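Local coordinates for protein cytosolic phospholipase A2 delta (Homo sapiens, PDB 5IXC) that hydrolyses glycerophospholipids at the sn-2 position in a calcium-dependent manner, preferring linoleic acid there, and associates with membranes through its N-terminal C2 domain, at residues S45-Y50 and I96-S101; Q19-T24 and Q85-N90. One frame throughout, in Å; residues are numbered along the deposited sequence.

Contact 1 (S45-Y50 and I96-S101); sequences SEADPY and IYDEDS. With BA (barium ion), chain E; BA (barium ion), chain F.
With CG anti to the backbone N (chi1 -178°), the D98 side chain reaches across to D48, whose own CG stands anti to its carbonyl carbon and sends the carboxylate to a barium ion. D48 N gives D98 OD1 a nearly straight hydrogen bond of 3.0 Å, arriving from above the carboxylate plane; D98 OD2 lies beside A47 CA and CB. Next to this link the chains pair as antiparallel strands 49-55 and 91-98. Y50 and Y97 form a hydrogen-bonded pair, closed by Y50 N to Y97 O and by Y97 N to Y50 O, while P49 and D98 are the adjoining non-hydrogen-bonded pair. E99 N donates to D48 O at 2.9 Å, where the strand gives way to loop. On the side of the sheet bearing the tyrosines, Y97 CB sits over a face of the Y50 ring, 4.0 Å from its centroid, a CH-pi contact; the two rings lie nearly parallel but barely overlap. E99 CB meets that ring at its edge, 3.8 Å from Y50 CE2, and Y50 OH is hydrogen-bonded to D105. The barium is held by S45 OG, E46 O and both D48 oxygens, with D48 OD1 at 2.9 Å and OD2 at 3.1 Å; D70 N also donates to D48 OD2. A second barium is bound by the backbone oxygens of D100 and T103 and by the D105 carboxylate. D48, D98 and D100 are predicted calcium ligands, as in other C2 domains; of their carboxylates only that of D48 meets barium here, and calcium would probably offset the remaining charge.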
loop_
_atom_site.group_PDB
_atom_site.type_symbol
_atom_site.label_atom_id
_atom_site.label_comp_id
_atom_site.label_asym_id
_atom_site.label_seq_id
_atom_site.Cartn_x
_atom_site.Cartn_y
_atom_site.Cartn_z
ATOM N N SER A 45 36.651 17.231 22.415
ATOM C CA SER A 45 36.342 16.056 23.211
ATOM C C SER A 45 36.500 14.821 22.340
ATOM O O SER A 45 35.798 14.667 21.331
ATOM C CB SER A 45 34.908 16.143 23.733
ATOM O OG SER A 45 34.618 15.079 24.636
ATOM N N GLU A 46 37.426 13.949 22.718
ATOM C CA GLU A 46 37.563 12.656 22.038
ATOM C C GLU A 46 36.360 11.776 22.299
ATOM O O GLU A 46 35.727 11.884 23.339
ATOM C CB GLU A 46 38.831 11.912 22.444
ATOM C CG GLU A 46 39.862 11.916 21.341
ATOM C CD GLU A 46 41.050 11.027 21.606
ATOM O OE1 GLU A 46 41.543 11.026 22.757
ATOM O OE2 GLU A 46 41.502 10.353 20.648
ATOM N N ALA A 47 36.049 10.911 21.345
ATOM C CA ALA A 47 34.884 10.044 21.454
ATOM C C ALA A 47 35.037 9.058 22.612
ATOM O O ALA A 47 36.144 8.691 22.987
ATOM C CB ALA A 47 34.646 9.301 20.150
ATOM N N ASP A 48 33.899 8.681 23.189
ATOM C CA ASP A 48 33.785 7.568 24.141
ATOM C C ASP A 48 32.941 6.465 23.519
ATOM O O ASP A 48 31.773 6.292 23.869
ATOM C CB ASP A 48 33.124 8.037 25.414
ATOM C CG ASP A 48 33.755 9.273 25.946
ATOM O OD1 ASP A 48 33.026 10.276 26.100
ATOM O OD2 ASP A 48 34.987 9.267 26.175
ATOM N N PRO A 49 33.534 5.706 22.592
ATOM C CA PRO A 49 32.712 4.960 21.654
ATOM C C PRO A 49 32.276 3.576 22.102
ATOM O O PRO A 49 32.944 2.919 22.904
ATOM C CB PRO A 49 33.620 4.831 20.433
ATOM C CG PRO A 49 34.990 4.838 21.003
ATOM C CD PRO A 49 34.963 5.502 22.344
ATOM N N TYR A 50 31.155 3.146 21.541
ATOM C CA TYR A 50 30.766 1.750 21.579
ATOM C C TYR A 50 30.036 1.393 20.310
ATOM O O TYR A 50 29.563 2.261 19.582
ATOM C CB TYR A 50 29.875 1.452 22.774
ATOM C CG TYR A 50 28.587 2.224 22.791
ATOM C CD1 TYR A 50 27.457 1.741 22.160
ATOM C CD2 TYR A 50 28.497 3.443 23.452
ATOM C CE1 TYR A 50 26.270 2.455 22.182
ATOM C CE2 TYR A 50 27.313 4.160 23.489
ATOM C CZ TYR A 50 26.206 3.663 22.856
ATOM O OH TYR A 50 25.039 4.384 22.892
ATOM N N ILE A 96 28.351 2.896 15.371
ATOM C CA ILE A 96 29.221 3.380 16.440
ATOM C C ILE A 96 28.687 4.671 17.040
ATOM O O ILE A 96 28.548 5.673 16.344
ATOM C CB ILE A 96 30.633 3.673 15.923
ATOM C CG1 ILE A 96 31.240 2.426 15.290
ATOM C CG2 ILE A 96 31.524 4.159 17.055
ATOM C CD1 ILE A 96 32.554 2.681 14.575
ATOM N N TYR A 97 28.422 4.642 18.339
ATOM C CA TYR A 97 27.960 5.824 19.056
ATOM C C TYR A 97 29.039 6.383 19.974
ATOM O O TYR A 97 29.912 5.654 20.447
ATOM C CB TYR A 97 26.721 5.497 19.884
ATOM C CG TYR A 97 25.494 5.226 19.057
ATOM C CD1 TYR A 97 24.568 6.227 18.814
ATOM C CD2 TYR A 97 25.271 3.975 18.503
ATOM C CE1 TYR A 97 23.442 5.988 18.050
ATOM C CE2 TYR A 97 24.149 3.722 17.743
ATOM C CZ TYR A 97 23.231 4.731 17.524
ATOM O OH TYR A 97 22.098 4.493 16.772
ATOM N N ASP A 98 28.949 7.689 20.216
ATOM C CA ASP A 98 29.774 8.387 21.189
ATOM C C ASP A 98 28.964 8.585 22.482
ATOM O O ASP A 98 28.019 9.375 22.508
ATOM C CB ASP A 98 30.193 9.732 20.609
ATOM C CG ASP A 98 31.102 10.524 21.537
ATOM O OD1 ASP A 98 31.299 10.121 22.702
ATOM O OD2 ASP A 98 31.627 11.562 21.087
ATOM N N GLU A 99 29.342 7.870 23.544
ATOM C CA GLU A 99 28.575 7.882 24.804
ATOM C C GLU A 99 28.710 9.200 25.546
ATOM O O GLU A 99 29.793 9.773 25.645
ATOM C CB GLU A 99 28.974 6.741 25.739
ATOM C CG GLU A 99 28.163 6.695 27.033
ATOM C CD GLU A 99 28.453 5.454 27.867
ATOM O OE1 GLU A 99 28.982 5.592 28.991
ATOM O OE2 GLU A 99 28.163 4.331 27.403
ATOM N N ASP A 100 27.586 9.646 26.083
ATOM C CA ASP A 100 27.484 10.928 26.765
ATOM C C ASP A 100 26.638 10.754 28.042
ATOM O O ASP A 100 25.472 10.354 27.973
ATOM C CB ASP A 100 26.858 11.940 25.805
ATOM C CG ASP A 100 26.842 13.353 26.355
ATOM O OD1 ASP A 100 26.919 13.536 27.589
ATOM O OD2 ASP A 100 26.714 14.294 25.543
ATOM N N SER A 101 27.237 11.052 29.198
ATOM C CA SER A 101 26.595 10.847 30.519
ATOM C C SER A 101 25.290 11.604 30.721
ATOM O O SER A 101 24.468 11.199 31.540
ATOM C CB SER A 101 27.552 11.230 31.654
ATOM O OG SER A 101 28.556 10.249 31.837
HETATM BA BA BA E . 35.058 12.383 25.862
HETATM BA BA BA F . 22.854 8.919 26.829
#

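Contact 2 (Q19-T24 and Q85-N90); sequences QGEAST and QSQVKN
E21 and Q87 bring their side chains together at about a right angle, E21 OE2 lying 3.6 Å from Q87 CG. Two residues on, S23 makes the principal polar contact. Its OG, anti to the backbone N (chi1 170°), donates to Q85 OE1 at 2.8 Å, in the carbonyl plane and on a lone pair, and also lies near Q87 CG. The same amide returns a longer bond from its nitrogen, Q85 NE2 to S23 O at 3.3 Å, which leaves in the amide plane but meets the S23 carbonyl from above its plane. Q85 OE1 also accepts from Q87 N within the type I turn Q85-V88, so the bent glutamine ties strand to turn. Were the glutamine replaced by an alanine, S23 OG and Q87 N would probably lose their shared acceptor and S23 O its amide donor, weakening the hold of the turn on the strand. Q85 O takes V88 N and N90 ND2 on opposite faces, fixing the loop. The turn lies in the loop between strands 75-85 and 91-98 of the C2 domain, while 19-24 begins strand 20-36 and pairs with strand 152-156, whose E152 also accepts from Q85 NE2 and whose L154 touches Q85 and Q87.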
loop_
_atom_site.group_PDB
_atom_site.type_symbol
_atom_site.label_atom_id
_atom_site.label_comp_id
_atom_site.label_asym_id
_atom_site.label_seq_id
_atom_site.Cartn_x
_atom_site.Cartn_y
_atom_site.Cartn_z
ATOM N N GLN A 19 3.217 -24.675 0.712
ATOM C CA GLN A 19 3.004 -23.701 1.839
ATOM C C GLN A 19 4.231 -23.622 2.766
ATOM O O GLN A 19 4.864 -22.572 2.888
ATOM C CB GLN A 19 1.699 -24.013 2.628
ATOM C CG GLN A 19 1.630 -25.316 3.442
ATOM C CD GLN A 19 1.870 -26.582 2.617
ATOM O OE1 GLN A 19 1.517 -26.647 1.434
ATOM N NE2 GLN A 19 2.489 -27.588 3.234
ATOM N N GLY A 20 4.579 -24.755 3.368
ATOM C CA GLY A 20 5.548 -24.815 4.455
ATOM C C GLY A 20 6.933 -25.126 3.938
ATOM O O GLY A 20 7.095 -25.616 2.827
ATOM N N GLU A 21 7.937 -24.816 4.742
ATOM C CA GLU A 21 9.320 -25.071 4.372
ATOM C C GLU A 21 10.122 -25.293 5.650
ATOM O O GLU A 21 10.032 -24.506 6.589
ATOM C CB GLU A 21 9.888 -23.899 3.562
ATOM C CG GLU A 21 11.040 -24.264 2.639
ATOM C CD GLU A 21 11.691 -23.053 1.984
ATOM O OE1 GLU A 21 10.979 -22.091 1.629
ATOM O OE2 GLU A 21 12.930 -23.059 1.808
ATOM N N ALA A 22 10.861 -26.394 5.697
ATOM C CA ALA A 22 11.730 -26.679 6.828
ATOM C C ALA A 22 13.158 -26.374 6.430
ATOM O O ALA A 22 13.636 -26.866 5.410
ATOM C CB ALA A 22 11.597 -28.119 7.266
ATOM N N SER A 23 13.821 -25.549 7.236
ATOM C CA SER A 23 15.203 -25.147 6.994
ATOM C C SER A 23 15.894 -24.913 8.328
ATOM O O SER A 23 15.341 -24.279 9.208
ATOM C CB SER A 23 15.247 -23.872 6.154
ATOM O OG SER A 23 16.565 -23.346 6.101
ATOM N N THR A 24 17.097 -25.446 8.480
ATOM C CA THR A 24 17.870 -25.242 9.709
ATOM C C THR A 24 18.537 -23.866 9.696
ATOM O O THR A 24 18.948 -23.356 8.646
ATOM C CB THR A 24 18.957 -26.319 9.917
ATOM O OG1 THR A 24 19.755 -26.437 8.734
ATOM C CG2 THR A 24 18.332 -27.651 10.224
ATOM N N GLN A 85 18.626 -17.525 9.660
ATOM C CA GLN A 85 17.843 -18.346 8.756
ATOM C C GLN A 85 18.267 -17.974 7.335
ATOM O O GLN A 85 17.983 -16.884 6.839
ATOM C CB GLN A 85 16.336 -18.124 8.978
ATOM C CG GLN A 85 15.442 -18.758 7.911
ATOM C CD GLN A 85 15.718 -20.238 7.720
ATOM O OE1 GLN A 85 16.322 -20.658 6.723
ATOM N NE2 GLN A 85 15.311 -21.034 8.692
ATOM N N SER A 86 18.930 -18.906 6.679
ATOM C CA SER A 86 19.526 -18.647 5.372
ATOM C C SER A 86 18.496 -18.423 4.256
ATOM O O SER A 86 18.816 -17.783 3.256
ATOM C CB SER A 86 20.469 -19.785 4.994
ATOM O OG SER A 86 19.769 -21.015 4.978
ATOM N N GLN A 87 17.272 -18.925 4.437
ATOM C CA GLN A 87 16.182 -18.719 3.457
ATOM C C GLN A 87 15.597 -17.321 3.476
ATOM O O GLN A 87 14.811 -16.959 2.613
ATOM C CB GLN A 87 15.045 -19.708 3.691
ATOM C CG GLN A 87 15.452 -21.152 3.486
ATOM C CD GLN A 87 16.139 -21.368 2.153
ATOM O OE1 GLN A 87 15.490 -21.405 1.113
ATOM N NE2 GLN A 87 17.462 -21.482 2.177
ATOM N N VAL A 88 15.983 -16.544 4.471
ATOM C CA VAL A 88 15.523 -15.171 4.639
ATOM C C VAL A 88 16.676 -14.203 4.317
ATOM O O VAL A 88 17.844 -14.545 4.481
ATOM C CB VAL A 88 14.977 -15.014 6.080
ATOM C CG1 VAL A 88 15.635 -13.883 6.840
ATOM C CG2 VAL A 88 13.464 -14.882 6.071
ATOM N N LYS A 89 16.344 -13.002 3.859
ATOM C CA LYS A 89 17.344 -11.937 3.677
ATOM C C LYS A 89 17.722 -11.323 5.031
ATOM O O LYS A 89 16.868 -10.824 5.761
ATOM C CB LYS A 89 16.820 -10.855 2.739
ATOM C CG LYS A 89 17.853 -9.780 2.407
ATOM C CD LYS A 89 17.651 -9.152 1.023
ATOM C CE LYS A 89 17.891 -10.134 -0.137
ATOM N NZ LYS A 89 16.653 -10.618 -0.836
ATOM N N ASN A 90 19.007 -11.356 5.353
ATOM C CA ASN A 90 19.512 -10.889 6.647
ATOM C C ASN A 90 20.513 -9.744 6.540
ATOM O O ASN A 90 21.588 -9.903 5.975
ATOM C CB ASN A 90 20.186 -12.025 7.390
ATOM C CG ASN A 90 19.240 -13.155 7.709
ATOM O OD1 ASN A 90 18.370 -13.019 8.570
ATOM N ND2 ASN A 90 19.425 -14.296 7.033
#

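How the contacts relate
Both contacts belong to the C2 domain, yet their nearest atoms are about 17 Å apart and they do not touch. They share a run of chain: the turn of contact 2 leads into strand 91-98, whose far end supplies contact 1, and strand 20-36 is followed by strand 49-55. Contact 1 is partly buried, with regular strand pairing and a tyrosine pair beside acidic, metal-binding loops. Contact 2 lies at the surface, away from the annotated sites, and joins strand to turn without any backbone-to-backbone bond between its segments; its firm bonds run between amide, hydroxyl and backbone carbonyl, with the single carboxylate of E21 beside them, whereas contact 1 gathers several carboxylates near metal.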